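Local coordinates for mitomycin biosynthesis 6-O-methyltransferase (Streptomyces lavendulae, PDB 3GWZ), which catalyses the transfer of a methyl group from S-adenosyl-L-methionine to the quinone hydroxyl of demethylmitomycins, giving mitomycins A and B, at residues R132-W138 with A175-F179; W166-H170 with E233-V237; V286-R291 with L342-L348. All coordinates share one frame; numbering follows the deposited sequence.

Interaction 1: residues R132-W138 with A175-F179; sequences RFQAAPW and ARELF
Phe133 and Leu178 bring their CA atoms to 5.1 Å where the end of helix 126-135, the break at Ala136 and the start of helix 137-144 pass the first turns of helix 173-197. Leu178 reaches into the angle between the two short helices: CD2 lies 3.9 Å from Arg132 O, while CD1 faces Ala136 CB at 4.2 Å and also touches Trp138 CZ2. With CG anti to the backbone N (chi1 178°), the Phe133 ring extends alongside Phe179, the two rings forming an oblique pair with planes inclined by 45° and Phe133 CE1 3.7 Å from Phe179 CB. Phe179 CA also makes an off-centre CH-pi contact with the Phe133 ring, 4.2 Å from its centroid. Trp138 completes the seam: its CZ2 meets Ala175 CB at 3.6 Å, and one face of its indole carries Ala136 CB. The guanidinium of Arg132 turns elsewhere, to Leu119 O and Ala128 O. Phe179 also touches S-adenosyl-L-homocysteine, and Phe165 meets the Phe179 ring edge-to-face. With carbon meeting carbon across nearly all of this seam, the fit depends on shape rather than directed polar bonds and backs a wall of the cofactor pocket.

Interaction 2: residues W166-H170 with E233-V237; sequences WQLTH and ERPPV. With SAH (S-adenosyl-L-homocysteine), chain G.
The ribose end of the S-adenosyl-L-homocysteine pocket is built here, where Arg234 joins helix 165-171 to the cofactor. Its NH1 donates to Trp166 O at 2.8 Å in a bent bond (138°), and NH2 makes a straighter one to Thr169 OG1 at 2.9 Å, both acceptors lying near the guanidinium plane. Arg234 NE gives a hydrogen bond to O2' of the ribose at 2.9 Å. A bend at chi3 (-73°) turns the guanidinium toward the helix while CG lies against one face of the adenine. Trp166 CE3 lies over one face of the guanidinium, toward its rim, the two planes 69° apart; the indole spreads one face over C8 of the cofactor. Trp166 O also accepts the helical bond from His170 N, so two donors grip it. In the Rossmann-like fold of class I methyltransferases, an acidic residue at the end of the second strand typically binds the ribose hydroxyls, and Glu233, closing strand 228-233, does so: OE1 takes the bond from O2' at 2.7 Å and OE2 that from O3' at 2.7 Å. OE1 also receives Arg234 N on its anti side, and Gly212 N binds OE2, which together fix the carboxylate. The His170 and Pro236 side chains cross at about a right angle, His170 ND1 3.8 Å from Pro236 CG. Trp281 meets the Trp166 ring, and Lys275, Gly210, Asp260 and Phe261 are also hydrogen-bonded to the cofactor.

Interaction 3: residues V286-R291 with L342-L348; sequences VVRILR and LLEKSGL
A Schellman motif ends helix 336-344, and the type I turn Glu344-Gly347 within it packs against helix 283-296 in the methyltransferase domain. Leu348 N bonds back to Leu343 O and Gly347 N to Glu344 O, Ser346 N also donating to Leu343 O, and Gly347 leaves the helix with positive phi (79°). This turn presents Lys345 O to Arg291, which holds it side-on with two nitrogens: NE at 2.9 Å and NH2 at 3.0 Å. The oxygen lies in the guanidinium plane, reached by an arginine chain extended from CG to NE. Val287 CG1, one turn back, covers one face of the guanidinium, giving the flat group an aliphatic contact there and a backbone acceptor at its edge. Lying at the C-terminal end of a helix, Lys345 O is probably a somewhat better acceptor. Ser346 sits where the chains approach most closely. Its OG, anti to the carbonyl carbon (chi1 -58°), donates back to Leu342 O at 2.9 Å; this satisfies the buried hydroxyl and leaves the serine to fit against Leu290, whose CB is 3.5 Å from Ser346 CB, a tight carbon contact. Beyond the serine the seam is apolar. Leu290 CD1 reaches Leu343 CD2 at 3.8 Å, at a slant. Leu342 divides its methyls between two valines, CD1 to Val286 CG1 at 4.0 Å, approached at about a right angle, and CD2 to Val287 CG2. Leu348 CD1 lies against Leu290 O, where strand 348-355 begins. Leu343 and Leu348 also touch Ile366 of strand 361-368, and Gly347 makes a backbone hydrogen bond with Ala369, so the end of helix 336-344 is set against the antiparallel end of the sheet, with helix 283-296 packed on the turn.

In the fold
Interactions 1 and 2 are neighbours, their centres 14 Å apart, and their segments alternate along the chain. Helices 165-171 and 173-197 are consecutive, and Arg176 of interaction 1 probably hydrogen-bonds to Thr169 O and His170 O of interaction 2 while packing on Pro236. Interaction 2 binds the ribose, and interaction 1 packs behind it through Phe179, which lines the same pocket. Interaction 3 comes later in sequence, its centre 24 Å from that of interaction 2 and 32 Å from that of interaction 1, across the chain's centre from the latter. It touches neither and joins helices 283-296 and 336-344 near edge strand 348-355: two contacts cluster at the cofactor, and the third lies away from it.

Interaction 1: residues R132-W138 with A175-F179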
# COMPACT_ATOMS: atom_id res chain seq x y z
N ARG A 132 16.26 -0.15 2.26
CA ARG A 132 16.19 1.30 2.05
C ARG A 132 17.21 2.08 2.87
O ARG A 132 17.72 3.11 2.43
CB ARG A 132 14.77 1.82 2.32
CG ARG A 132 13.79 1.39 1.22
CD ARG A 132 12.33 1.53 1.61
NE ARG A 132 11.49 1.21 0.46
CZ ARG A 132 11.20 -0.03 0.06
NH1 ARG A 132 11.66 -1.07 0.74
NH2 ARG A 132 10.43 -0.22 -1.01
N PHE A 133 17.50 1.57 4.07
CA PHE A 133 18.54 2.12 4.96
C PHE A 133 19.91 1.99 4.27
O PHE A 133 20.67 2.95 4.18
CB PHE A 133 18.50 1.33 6.28
CG PHE A 133 19.55 1.71 7.31
CD1 PHE A 133 19.82 3.04 7.60
CD2 PHE A 133 20.20 0.72 8.04
CE1 PHE A 133 20.78 3.37 8.58
CE2 PHE A 133 21.15 1.04 9.02
CZ PHE A 133 21.43 2.38 9.29
N GLN A 134 20.19 0.80 3.76
CA GLN A 134 21.46 0.51 3.08
C GLN A 134 21.62 1.27 1.75
O GLN A 134 22.73 1.45 1.27
CB GLN A 134 21.57 -0.98 2.80
CG GLN A 134 21.68 -1.83 4.05
CD GLN A 134 21.51 -3.31 3.75
OE1 GLN A 134 21.42 -3.71 2.59
NE2 GLN A 134 21.46 -4.12 4.80
N ALA A 135 20.50 1.68 1.17
CA ALA A 135 20.53 2.41 -0.10
C ALA A 135 21.21 3.77 0.06
O ALA A 135 21.80 4.29 -0.89
CB ALA A 135 19.12 2.58 -0.64
N ALA A 136 21.12 4.34 1.26
CA ALA A 136 21.74 5.64 1.54
C ALA A 136 23.22 5.65 1.22
O ALA A 136 23.95 4.73 1.59
CB ALA A 136 21.51 6.05 2.99
N PRO A 137 23.69 6.71 0.54
CA PRO A 137 25.09 6.80 0.14
C PRO A 137 26.03 6.76 1.33
O PRO A 137 27.12 6.20 1.23
CB PRO A 137 25.16 8.16 -0.58
CG PRO A 137 23.94 8.91 -0.08
CD PRO A 137 22.90 7.84 0.03
N TRP A 138 25.61 7.32 2.47
CA TRP A 138 26.49 7.37 3.64
C TRP A 138 26.62 6.01 4.32
O TRP A 138 27.60 5.75 5.03
CB TRP A 138 26.02 8.45 4.63
CG TRP A 138 24.53 8.53 4.84
CD1 TRP A 138 23.68 9.43 4.28
CD2 TRP A 138 23.71 7.67 5.66
NE1 TRP A 138 22.40 9.21 4.70
CE2 TRP A 138 22.39 8.13 5.55
CE3 TRP A 138 23.98 6.56 6.47
CZ2 TRP A 138 21.32 7.52 6.21
CZ3 TRP A 138 22.92 5.95 7.13
CH2 TRP A 138 21.61 6.44 7.00
N ALA A 175 17.98 10.77 7.49
CA ALA A 175 18.86 9.73 8.01
C ALA A 175 18.26 9.09 9.27
O ALA A 175 18.25 7.87 9.41
CB ALA A 175 20.23 10.30 8.30
N ARG A 176 17.77 9.92 10.18
CA ARG A 176 17.13 9.43 11.41
C ARG A 176 15.97 8.50 11.07
O ARG A 176 15.80 7.44 11.67
CB ARG A 176 16.64 10.62 12.25
CG ARG A 176 16.14 10.26 13.66
CD ARG A 176 15.41 11.47 14.27
NE ARG A 176 16.19 12.69 14.10
CZ ARG A 176 15.68 13.89 13.82
NH1 ARG A 176 14.37 14.04 13.66
NH2 ARG A 176 16.47 14.93 13.68
N GLU A 177 15.17 8.90 10.09
CA GLU A 177 14.00 8.13 9.70
C GLU A 177 14.39 6.77 9.12
O GLU A 177 13.82 5.75 9.51
CB GLU A 177 13.13 8.93 8.72
CG GLU A 177 12.13 8.11 7.92
CD GLU A 177 10.78 7.99 8.61
OE1 GLU A 177 10.73 8.06 9.85
OE2 GLU A 177 9.76 7.84 7.89
N LEU A 178 15.35 6.75 8.19
CA LEU A 178 15.80 5.48 7.60
C LEU A 178 16.33 4.51 8.66
O LEU A 178 16.01 3.32 8.64
CB LEU A 178 16.88 5.70 6.54
CG LEU A 178 16.40 6.34 5.24
CD1 LEU A 178 17.60 6.63 4.35
CD2 LEU A 178 15.39 5.43 4.56
N PHE A 179 17.14 5.03 9.57
CA PHE A 179 17.67 4.17 10.63
C PHE A 179 16.58 3.70 11.61
O PHE A 179 16.44 2.50 11.90
CB PHE A 179 18.80 4.83 11.41
CG PHE A 179 19.15 4.07 12.66
CD1 PHE A 179 19.59 2.76 12.58
CD2 PHE A 179 19.00 4.65 13.90
CE1 PHE A 179 19.90 2.03 13.73
CE2 PHE A 179 19.31 3.93 15.06
CZ PHE A 179 19.76 2.62 14.97

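Interaction 2: residues W166-H170 with E233-V237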
# COMPACT_ATOMS: atom_id res chain seq x y z
N TRP A 166 25.83 8.68 15.13
CA TRP A 166 24.85 9.24 16.06
C TRP A 166 24.59 10.72 15.78
O TRP A 166 23.48 11.21 15.97
CB TRP A 166 25.27 9.03 17.52
CG TRP A 166 25.28 7.60 17.94
CD1 TRP A 166 26.29 6.94 18.57
CD2 TRP A 166 24.22 6.65 17.77
NE1 TRP A 166 25.93 5.64 18.81
CE2 TRP A 166 24.66 5.44 18.33
CE3 TRP A 166 22.94 6.71 17.20
CZ2 TRP A 166 23.88 4.28 18.32
CZ3 TRP A 166 22.16 5.56 17.19
CH2 TRP A 166 22.63 4.36 17.75
N GLN A 167 25.62 11.44 15.33
CA GLN A 167 25.45 12.86 15.05
C GLN A 167 24.60 13.05 13.79
O GLN A 167 23.76 13.93 13.74
CB GLN A 167 26.80 13.56 14.88
CG GLN A 167 26.70 15.06 14.70
CD GLN A 167 26.03 15.74 15.89
OE1 GLN A 167 25.27 16.69 15.72
NE2 GLN A 167 26.31 15.25 17.09
N LEU A 168 24.83 12.21 12.79
CA LEU A 168 24.05 12.30 11.56
C LEU A 168 22.57 12.04 11.84
O LEU A 168 21.69 12.79 11.38
CB LEU A 168 24.56 11.31 10.51
CG LEU A 168 23.73 11.33 9.22
CD1 LEU A 168 23.91 12.67 8.52
CD2 LEU A 168 24.12 10.19 8.30
N THR A 169 22.28 10.97 12.59
CA THR A 169 20.89 10.62 12.86
C THR A 169 20.25 11.63 13.82
O THR A 169 19.02 11.82 13.83
CB THR A 169 20.74 9.16 13.39
OG1 THR A 169 21.63 8.94 14.50
CG2 THR A 169 21.08 8.15 12.28
N HIS A 170 21.07 12.30 14.62
CA HIS A 170 20.57 13.38 15.46
C HIS A 170 20.15 14.60 14.63
O HIS A 170 19.05 15.14 14.83
CB HIS A 170 21.61 13.79 16.50
CG HIS A 170 21.25 15.05 17.23
ND1 HIS A 170 20.28 15.09 18.20
CD2 HIS A 170 21.72 16.31 17.10
CE1 HIS A 170 20.17 16.33 18.66
NE2 HIS A 170 21.04 17.09 18.01
N GLU A 233 15.17 8.05 25.78
CA GLU A 233 15.81 8.11 24.46
C GLU A 233 16.36 9.51 24.18
O GLU A 233 16.00 10.48 24.86
CB GLU A 233 14.81 7.76 23.34
CG GLU A 233 14.92 6.33 22.82
CD GLU A 233 16.17 6.12 21.99
OE1 GLU A 233 16.85 7.12 21.68
OE2 GLU A 233 16.48 4.96 21.67
N ARG A 234 17.24 9.60 23.19
CA ARG A 234 17.66 10.89 22.64
C ARG A 234 16.43 11.71 22.28
O ARG A 234 15.45 11.17 21.74
CB ARG A 234 18.53 10.69 21.40
CG ARG A 234 19.71 9.75 21.60
CD ARG A 234 20.66 9.83 20.42
NE ARG A 234 20.12 9.18 19.22
CZ ARG A 234 20.56 9.41 17.98
NH1 ARG A 234 21.53 10.30 17.77
NH2 ARG A 234 20.03 8.76 16.95
N PRO A 235 16.47 13.01 22.56
CA PRO A 235 15.28 13.88 22.43
C PRO A 235 14.47 13.71 21.13
O PRO A 235 13.24 13.58 21.22
CB PRO A 235 15.88 15.29 22.53
CG PRO A 235 17.04 15.11 23.46
CD PRO A 235 17.62 13.73 23.14
N PRO A 236 15.11 13.73 19.95
CA PRO A 236 14.31 13.56 18.73
C PRO A 236 13.64 12.19 18.66
O PRO A 236 12.50 12.07 18.22
CB PRO A 236 15.33 13.69 17.60
CG PRO A 236 16.55 14.27 18.22
CD PRO A 236 16.55 13.84 19.66
N VAL A 237 14.37 11.15 19.07
CA VAL A 237 13.87 9.79 19.01
C VAL A 237 12.76 9.61 20.04
O VAL A 237 11.76 8.94 19.79
CB VAL A 237 15.01 8.77 19.25
CG1 VAL A 237 14.52 7.36 19.10
CG2 VAL A 237 16.18 9.05 18.29
N SAH G . 16.21 -0.38 22.04
CA SAH G . 15.77 -0.06 20.64
CB SAH G . 16.80 0.75 19.83
CG SAH G . 18.19 0.11 19.65
SD SAH G . 19.24 1.09 18.58
C SAH G . 15.46 -1.34 19.91
O SAH G . 14.79 -1.31 18.87
OXT SAH G . 15.85 -2.43 20.35
C5' SAH G . 20.18 1.97 19.82
C4' SAH G . 19.47 3.22 20.37
O4' SAH G . 20.29 3.96 21.31
C3' SAH G . 19.03 4.26 19.33
O3' SAH G . 17.59 4.33 19.32
C2' SAH G . 19.60 5.60 19.81
O2' SAH G . 18.67 6.69 19.72
C1' SAH G . 19.87 5.34 21.27
N9 SAH G . 20.96 6.15 21.86
C8 SAH G . 22.21 6.30 21.35
N7 SAH G . 22.96 7.08 22.17
C5 SAH G . 22.18 7.41 23.23
C6 SAH G . 22.35 8.20 24.47
N6 SAH G . 23.54 8.79 24.71
N1 SAH G . 21.28 8.31 25.31
C2 SAH G . 20.11 7.72 25.05
N3 SAH G . 19.89 6.98 23.94
C4 SAH G . 20.87 6.80 23.02

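Interaction 3: residues V286-R291 with L342-L348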
# COMPACT_ATOMS: atom_id res chain seq x y z
N VAL A 286 30.37 0.75 27.83
CA VAL A 286 29.39 -0.16 28.41
C VAL A 286 29.45 -0.11 29.93
O VAL A 286 28.42 -0.12 30.61
CB VAL A 286 29.59 -1.62 27.95
CG1 VAL A 286 28.79 -2.56 28.85
CG2 VAL A 286 29.17 -1.77 26.49
N VAL A 287 30.66 -0.07 30.48
CA VAL A 287 30.80 0.01 31.93
C VAL A 287 30.20 1.30 32.46
O VAL A 287 29.55 1.31 33.51
CB VAL A 287 32.27 -0.17 32.37
CG1 VAL A 287 32.46 0.27 33.83
CG2 VAL A 287 32.70 -1.62 32.19
N ARG A 288 30.39 2.40 31.74
CA ARG A 288 29.78 3.67 32.13
C ARG A 288 28.27 3.53 32.23
O ARG A 288 27.65 3.96 33.21
CB ARG A 288 30.12 4.79 31.13
CG ARG A 288 31.59 5.22 31.13
CD ARG A 288 31.87 6.17 29.95
NE ARG A 288 31.23 7.46 30.14
CZ ARG A 288 30.93 8.31 29.16
NH1 ARG A 288 31.22 8.02 27.90
NH2 ARG A 288 30.35 9.47 29.46
N ILE A 289 27.66 2.93 31.22
CA ILE A 289 26.21 2.75 31.22
C ILE A 289 25.77 1.85 32.36
O ILE A 289 24.85 2.18 33.12
CB ILE A 289 25.70 2.18 29.86
CG1 ILE A 289 25.96 3.18 28.73
CG2 ILE A 289 24.21 1.88 29.93
CD1 ILE A 289 25.94 2.55 27.34
N LEU A 290 26.45 0.71 32.51
CA LEU A 290 26.06 -0.29 33.49
C LEU A 290 26.17 0.25 34.91
O LEU A 290 25.33 -0.04 35.77
CB LEU A 290 26.94 -1.54 33.34
CG LEU A 290 26.70 -2.36 32.08
CD1 LEU A 290 27.67 -3.53 32.01
CD2 LEU A 290 25.24 -2.85 32.05
N ARG A 291 27.21 1.03 35.15
CA ARG A 291 27.43 1.57 36.49
C ARG A 291 26.32 2.55 36.86
O ARG A 291 25.84 2.54 38.00
CB ARG A 291 28.82 2.23 36.59
CG ARG A 291 29.95 1.22 36.79
CD ARG A 291 31.32 1.88 36.89
NE ARG A 291 32.38 0.88 37.06
CZ ARG A 291 33.68 1.13 36.95
NH1 ARG A 291 34.11 2.35 36.65
NH2 ARG A 291 34.56 0.14 37.12
N LEU A 342 32.12 -7.42 32.16
CA LEU A 342 31.78 -5.99 32.24
C LEU A 342 30.76 -5.75 33.35
O LEU A 342 30.82 -4.75 34.07
CB LEU A 342 31.25 -5.49 30.89
CG LEU A 342 32.23 -5.65 29.72
CD1 LEU A 342 31.55 -5.35 28.39
CD2 LEU A 342 33.48 -4.77 29.89
N LEU A 343 29.82 -6.68 33.50
CA LEU A 343 28.84 -6.57 34.58
C LEU A 343 29.56 -6.57 35.93
O LEU A 343 29.24 -5.78 36.81
CB LEU A 343 27.80 -7.69 34.48
CG LEU A 343 26.82 -7.54 33.31
CD1 LEU A 343 26.10 -8.84 32.98
CD2 LEU A 343 25.83 -6.42 33.58
N GLU A 344 30.56 -7.43 36.07
CA GLU A 344 31.32 -7.49 37.32
C GLU A 344 31.96 -6.14 37.64
O GLU A 344 31.90 -5.68 38.78
CB GLU A 344 32.38 -8.58 37.28
CG GLU A 344 33.03 -8.85 38.64
CD GLU A 344 34.09 -7.83 39.01
OE1 GLU A 344 34.80 -7.34 38.10
OE2 GLU A 344 34.21 -7.51 40.21
N LYS A 345 32.59 -5.52 36.65
CA LYS A 345 33.22 -4.22 36.86
C LYS A 345 32.20 -3.15 37.17
O LYS A 345 32.56 -2.02 37.50
CB LYS A 345 34.01 -3.79 35.62
CG LYS A 345 35.23 -4.64 35.32
CD LYS A 345 35.94 -4.10 34.09
CE LYS A 345 37.00 -5.08 33.61
NZ LYS A 345 37.98 -5.36 34.69
N SER A 346 30.92 -3.49 37.05
CA SER A 346 29.86 -2.50 37.22
C SER A 346 29.02 -2.77 38.47
O SER A 346 28.03 -2.08 38.71
CB SER A 346 28.95 -2.48 35.99
OG SER A 346 29.70 -2.18 34.81
N GLY A 347 29.41 -3.78 39.25
CA GLY A 347 28.68 -4.13 40.46
C GLY A 347 27.41 -4.93 40.21
O GLY A 347 26.49 -4.91 41.03
N LEU A 348 27.37 -5.64 39.09
CA LEU A 348 26.21 -6.42 38.70
C LEU A 348 26.59 -7.87 38.46
O LEU A 348 27.76 -8.19 38.28
CB LEU A 348 25.59 -5.86 37.42
CG LEU A 348 25.05 -4.43 37.49
CD1 LEU A 348 24.66 -3.94 36.09
CD2 LEU A 348 23.86 -4.34 38.46